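Local structure of Rv3651-like N-terminal domain-containing protein (Mycobacterium tuberculosis, 4Q6U) at residues G235-D247 with L253-D265. The protein is of unknown function but is built from three sensor-type domains of the GAF and PAS classes, consistent with a role in sensing or signalling. Residues are numbered along the deposited sequence; the frame is centred on the assembly and turned at random.
Sequences GLAQAGVHRALVD and LLKWLDQPCSFYD
R243 grips D258 side-on, in a salt bridge whose guanidinium and carboxylate planes lie 20° apart. NE of R243 reaches OD2 of D258 at 3.0 Å, and its NH2 meets the syn lone pair of OD1 at 2.9 Å; the bend at chi3 (-62°) turns the arginine's end back to the acid. OD2 also accepts R243 N from its anti side, and a water links it to Q238 N and V241 O, tying in the preceding turn.

H242 ND1 donates almost straight to Q259 O (2.7 Å), in its ring plane, while C261 CB packs over one ring face (CH-pi, 3.6 Å from the centroid). F263 CZ approaches CD2 of H242 obliquely.

Backbone bonds join L245 N to K255 O within the antiparallel strands and L257 N to R243 O just beyond 253-256. L254 and K255 both face L245, a classic beta bulge: L245 O takes L254 N at 2.8 Å and K255 N only weakly. A244 CB rests on L253 CD1 and W256 CE3.

Strand 253-256 is outermost, within this chain, in the PAS-like C-terminal sheet; 242-246 pairs antiparallel with 325-333, helix 157-165 packs against L245 and L254, and D258 OD1 is also salt-bridged to R151.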
loop_
_atom_site.group_PDB
_atom_site.type_symbol
_atom_site.label_atom_id
_atom_site.label_comp_id
_atom_site.label_asym_id
_atom_site.label_seq_id
_atom_site.Cartn_x
_atom_site.Cartn_y
_atom_site.Cartn_z
ATOM N N GLY B 235 2.451 -14.847 -0.764
ATOM C CA GLY B 235 1.961 -16.152 -0.369
ATOM C C GLY B 235 1.405 -16.955 -1.534
ATOM O O GLY B 235 1.322 -18.175 -1.448
ATOM N N LEU B 236 1.010 -16.277 -2.609
ATOM C CA LEU B 236 0.463 -16.947 -3.793
ATOM C C LEU B 236 1.553 -17.493 -4.723
ATOM O O LEU B 236 1.254 -18.152 -5.738
ATOM C CB LEU B 236 -0.443 -15.989 -4.574
ATOM C CG LEU B 236 -1.830 -15.737 -3.981
ATOM C CD1 LEU B 236 -2.487 -14.539 -4.651
ATOM C CD2 LEU B 236 -2.696 -17.000 -4.145
ATOM N N ALA B 237 2.811 -17.230 -4.387
ATOM C CA ALA B 237 3.920 -17.729 -5.210
ATOM C C ALA B 237 3.873 -19.256 -5.249
ATOM O O ALA B 237 3.348 -19.896 -4.338
ATOM C CB ALA B 237 5.257 -17.246 -4.681
ATOM N N GLN B 238 4.411 -19.837 -6.312
ATOM C CA GLN B 238 4.327 -21.279 -6.504
ATOM C C GLN B 238 5.576 -21.753 -7.221
ATOM O O GLN B 238 5.991 -21.144 -8.206
ATOM C CB GLN B 238 3.075 -21.643 -7.303
ATOM C CG GLN B 238 2.973 -23.104 -7.686
ATOM C CD GLN B 238 2.223 -23.905 -6.643
ATOM O OE1 GLN B 238 1.311 -23.390 -6.000
ATOM N NE2 GLN B 238 2.611 -25.165 -6.461
ATOM N N ALA B 239 6.177 -22.829 -6.725
ATOM C CA ALA B 239 7.405 -23.350 -7.312
ATOM C C ALA B 239 7.158 -23.732 -8.763
ATOM O O ALA B 239 6.140 -24.350 -9.085
ATOM C CB ALA B 239 7.916 -24.545 -6.516
ATOM N N GLY B 240 8.079 -23.339 -9.635
ATOM C CA GLY B 240 7.962 -23.619 -11.052
ATOM C C GLY B 240 7.141 -22.584 -11.796
ATOM O O GLY B 240 7.089 -22.593 -13.023
ATOM N N VAL B 241 6.481 -21.697 -11.056
ATOM C CA VAL B 241 5.659 -20.673 -11.677
ATOM C C VAL B 241 6.282 -19.299 -11.490
ATOM O O VAL B 241 6.652 -18.918 -10.383
ATOM C CB VAL B 241 4.238 -20.658 -11.111
ATOM C CG1 VAL B 241 3.398 -19.595 -11.824
ATOM C CG2 VAL B 241 3.593 -22.046 -11.229
ATOM N N HIS B 242 6.381 -18.552 -12.582
ATOM C CA HIS B 242 6.987 -17.227 -12.532
ATOM C C HIS B 242 6.008 -16.161 -13.015
ATOM O O HIS B 242 5.625 -16.136 -14.188
ATOM C CB HIS B 242 8.261 -17.215 -13.366
ATOM C CG HIS B 242 9.301 -18.183 -12.890
ATOM N ND1 HIS B 242 10.427 -17.783 -12.199
ATOM C CD2 HIS B 242 9.382 -19.526 -13.004
ATOM C CE1 HIS B 242 11.157 -18.846 -11.913
ATOM N NE2 HIS B 242 10.548 -19.917 -12.384
ATOM N N ARG B 243 5.596 -15.292 -12.094
ATOM C CA ARG B 243 4.623 -14.241 -12.395
ATOM C C ARG B 243 5.264 -12.943 -12.863
ATOM O O ARG B 243 6.344 -12.577 -12.407
ATOM C CB ARG B 243 3.757 -13.976 -11.171
ATOM C CG ARG B 243 2.860 -15.180 -10.810
ATOM C CD ARG B 243 2.186 -14.922 -9.432
ATOM N NE ARG B 243 3.175 -14.784 -8.374
ATOM C CZ ARG B 243 2.883 -14.442 -7.124
ATOM N NH1 ARG B 243 1.623 -14.210 -6.780
ATOM N NH2 ARG B 243 3.851 -14.341 -6.225
ATOM N N ALA B 244 4.577 -12.250 -13.769
ATOM C CA ALA B 244 5.092 -11.022 -14.361
ATOM C C ALA B 244 3.945 -10.119 -14.760
ATOM O O ALA B 244 2.831 -10.586 -14.970
ATOM C CB ALA B 244 5.956 -11.332 -15.576
ATOM N N LEU B 245 4.220 -8.824 -14.866
ATOM C CA LEU B 245 3.266 -7.915 -15.470
ATOM C C LEU B 245 3.697 -7.666 -16.902
ATOM O O LEU B 245 4.889 -7.521 -17.173
ATOM C CB LEU B 245 3.176 -6.609 -14.698
ATOM C CG LEU B 245 2.678 -6.774 -13.260
ATOM C CD1 LEU B 245 2.838 -5.474 -12.509
ATOM C CD2 LEU B 245 1.218 -7.205 -13.289
ATOM N N VAL B 246 2.732 -7.637 -17.815
ATOM C CA VAL B 246 3.034 -7.426 -19.225
ATOM C C VAL B 246 2.087 -6.408 -19.858
ATOM O O VAL B 246 0.979 -6.184 -19.361
ATOM C CB VAL B 246 2.953 -8.745 -20.029
ATOM C CG1 VAL B 246 3.724 -9.850 -19.323
ATOM C CG2 VAL B 246 1.501 -9.153 -20.259
ATOM N N ASP B 247 2.535 -5.774 -20.943
ATOM C CA ASP B 247 1.643 -4.959 -21.754
ATOM C C ASP B 247 0.804 -5.907 -22.595
ATOM O O ASP B 247 1.329 -6.676 -23.399
ATOM C CB ASP B 247 2.417 -3.965 -22.635
ATOM C CG ASP B 247 1.503 -2.968 -23.356
ATOM O OD1 ASP B 247 0.404 -3.357 -23.790
ATOM O OD2 ASP B 247 1.885 -1.786 -23.499
ATOM N N LEU B 253 7.303 -7.023 -21.719
ATOM C CA LEU B 253 7.488 -7.417 -20.324
ATOM C C LEU B 253 7.754 -6.184 -19.456
ATOM O O LEU B 253 8.644 -5.377 -19.765
ATOM C CB LEU B 253 8.634 -8.418 -20.215
ATOM C CG LEU B 253 8.969 -8.982 -18.840
ATOM C CD1 LEU B 253 7.818 -9.812 -18.285
ATOM C CD2 LEU B 253 10.238 -9.813 -18.944
ATOM N N LEU B 254 6.982 -6.032 -18.380
ATOM C CA LEU B 254 7.085 -4.835 -17.534
ATOM C C LEU B 254 7.813 -5.079 -16.218
ATOM O O LEU B 254 8.695 -4.304 -15.835
ATOM C CB LEU B 254 5.696 -4.278 -17.225
ATOM C CG LEU B 254 4.768 -3.983 -18.401
ATOM C CD1 LEU B 254 3.396 -3.606 -17.878
ATOM C CD2 LEU B 254 5.333 -2.880 -19.306
ATOM N N LYS B 255 7.435 -6.145 -15.518
ATOM C CA LYS B 255 7.963 -6.391 -14.181
ATOM C C LYS B 255 7.866 -7.852 -13.779
ATOM O O LYS B 255 6.853 -8.496 -14.035
ATOM C CB LYS B 255 7.216 -5.547 -13.143
ATOM C CG LYS B 255 7.798 -5.696 -11.740
ATOM C CD LYS B 255 7.027 -4.918 -10.723
ATOM C CE LYS B 255 7.615 -5.125 -9.345
ATOM N NZ LYS B 255 8.805 -4.265 -9.060
ATOM N N TRP B 256 8.913 -8.364 -13.141
ATOM C CA TRP B 256 8.860 -9.693 -12.528
ATOM C C TRP B 256 8.320 -9.575 -11.109
ATOM O O TRP B 256 8.769 -8.721 -10.352
ATOM C CB TRP B 256 10.237 -10.349 -12.499
ATOM C CG TRP B 256 10.724 -10.758 -13.855
ATOM C CD1 TRP B 256 11.698 -10.154 -14.590
ATOM C CD2 TRP B 256 10.247 -11.856 -14.637
ATOM N NE1 TRP B 256 11.866 -10.815 -15.791
ATOM C CE2 TRP B 256 10.976 -11.859 -15.845
ATOM C CE3 TRP B 256 9.264 -12.836 -14.434
ATOM C CZ2 TRP B 256 10.765 -12.804 -16.842
ATOM C CZ3 TRP B 256 9.053 -13.778 -15.430
ATOM C CH2 TRP B 256 9.800 -13.755 -16.619
ATOM N N LEU B 257 7.365 -10.433 -10.757
ATOM C CA LEU B 257 6.760 -10.420 -9.417
ATOM C C LEU B 257 7.389 -11.507 -8.554
ATOM O O LEU B 257 7.394 -11.438 -7.334
ATOM C CB LEU B 257 5.250 -10.606 -9.511
ATOM C CG LEU B 257 4.506 -9.470 -10.209
ATOM C CD1 LEU B 257 3.024 -9.771 -10.264
ATOM C CD2 LEU B 257 4.759 -8.133 -9.511
ATOM N N ASP B 258 7.906 -12.530 -9.217
ATOM C CA ASP B 258 8.773 -13.513 -8.594
ATOM C C ASP B 258 10.138 -13.347 -9.239
ATOM O O ASP B 258 10.394 -12.324 -9.863
ATOM C CB ASP B 258 8.225 -14.923 -8.802
ATOM C CG ASP B 258 6.800 -15.050 -8.329
ATOM O OD1 ASP B 258 6.535 -14.640 -7.181
ATOM O OD2 ASP B 258 5.944 -15.538 -9.100
ATOM N N GLN B 259 11.011 -14.333 -9.103
ATOM C CA GLN B 259 12.289 -14.266 -9.803
ATOM C C GLN B 259 12.081 -14.561 -11.290
ATOM O O GLN B 259 11.147 -15.267 -11.664
ATOM C CB GLN B 259 13.303 -15.239 -9.194
ATOM C CG GLN B 259 13.779 -14.839 -7.804
ATOM C CD GLN B 259 14.067 -13.347 -7.678
ATOM O OE1 GLN B 259 14.911 -12.804 -8.390
ATOM N NE2 GLN B 259 13.358 -12.675 -6.768
ATOM N N PRO B 260 12.952 -14.014 -12.153
ATOM C CA PRO B 260 12.785 -14.256 -13.592
ATOM C C PRO B 260 12.842 -15.733 -13.935
ATOM O O PRO B 260 13.519 -16.502 -13.253
ATOM C CB PRO B 260 13.965 -13.514 -14.219
ATOM C CG PRO B 260 14.352 -12.489 -13.205
ATOM C CD PRO B 260 14.062 -13.091 -11.862
ATOM N N CYS B 261 12.114 -16.133 -14.971
ATOM C CA CYS B 261 12.153 -17.518 -15.394
ATOM C C CYS B 261 13.230 -17.679 -16.448
ATOM O O CYS B 261 13.465 -16.792 -17.268
ATOM C CB CYS B 261 10.795 -17.986 -15.927
ATOM S SG CYS B 261 10.470 -17.573 -17.639
ATOM N N SER B 262 13.907 -18.814 -16.398
ATOM C CA SER B 262 14.938 -19.124 -17.365
ATOM C C SER B 262 14.396 -20.046 -18.457
ATOM O O SER B 262 15.160 -20.535 -19.281
ATOM C CB SER B 262 16.145 -19.759 -16.668
ATOM O OG SER B 262 15.745 -20.819 -15.816
ATOM N N PHE B 263 13.079 -20.262 -18.470
ATOM C CA PHE B 263 12.454 -21.133 -19.476
ATOM C C PHE B 263 12.687 -20.592 -20.872
ATOM O O PHE B 263 12.855 -21.358 -21.815
ATOM C CB PHE B 263 10.936 -21.277 -19.287
ATOM C CG PHE B 263 10.506 -21.552 -17.889
ATOM C CD1 PHE B 263 11.292 -22.294 -17.029
ATOM C CD2 PHE B 263 9.295 -21.056 -17.434
ATOM C CE1 PHE B 263 10.881 -22.528 -15.729
ATOM C CE2 PHE B 263 8.880 -21.283 -16.146
ATOM C CZ PHE B 263 9.671 -22.024 -15.288
ATOM N N TYR B 264 12.664 -19.270 -21.013
ATOM C CA TYR B 264 12.807 -18.672 -22.336
ATOM C C TYR B 264 13.654 -17.392 -22.274
ATOM O O TYR B 264 13.906 -16.856 -21.200
ATOM C CB TYR B 264 11.423 -18.402 -22.943
ATOM C CG TYR B 264 10.702 -17.173 -22.401
ATOM C CD1 TYR B 264 10.053 -17.197 -21.175
ATOM C CD2 TYR B 264 10.651 -16.000 -23.137
ATOM C CE1 TYR B 264 9.394 -16.074 -20.698
ATOM C CE2 TYR B 264 9.996 -14.875 -22.667
ATOM C CZ TYR B 264 9.368 -14.917 -21.454
ATOM O OH TYR B 264 8.718 -13.793 -21.001
ATOM N N ASP B 265 14.108 -16.921 -23.430
ATOM C CA ASP B 265 15.033 -15.792 -23.477
ATOM C C ASP B 265 14.274 -14.476 -23.552
ATOM O O ASP B 265 14.190 -13.857 -24.617
ATOM C CB ASP B 265 15.991 -15.933 -24.674
ATOM C CG ASP B 265 17.253 -15.091 -24.520
ATOM O OD1 ASP B 265 17.263 -14.149 -23.698
ATOM O OD2 ASP B 265 18.238 -15.363 -25.231
HETATM O O HOH W 1 4.832 -18.011 -8.490
#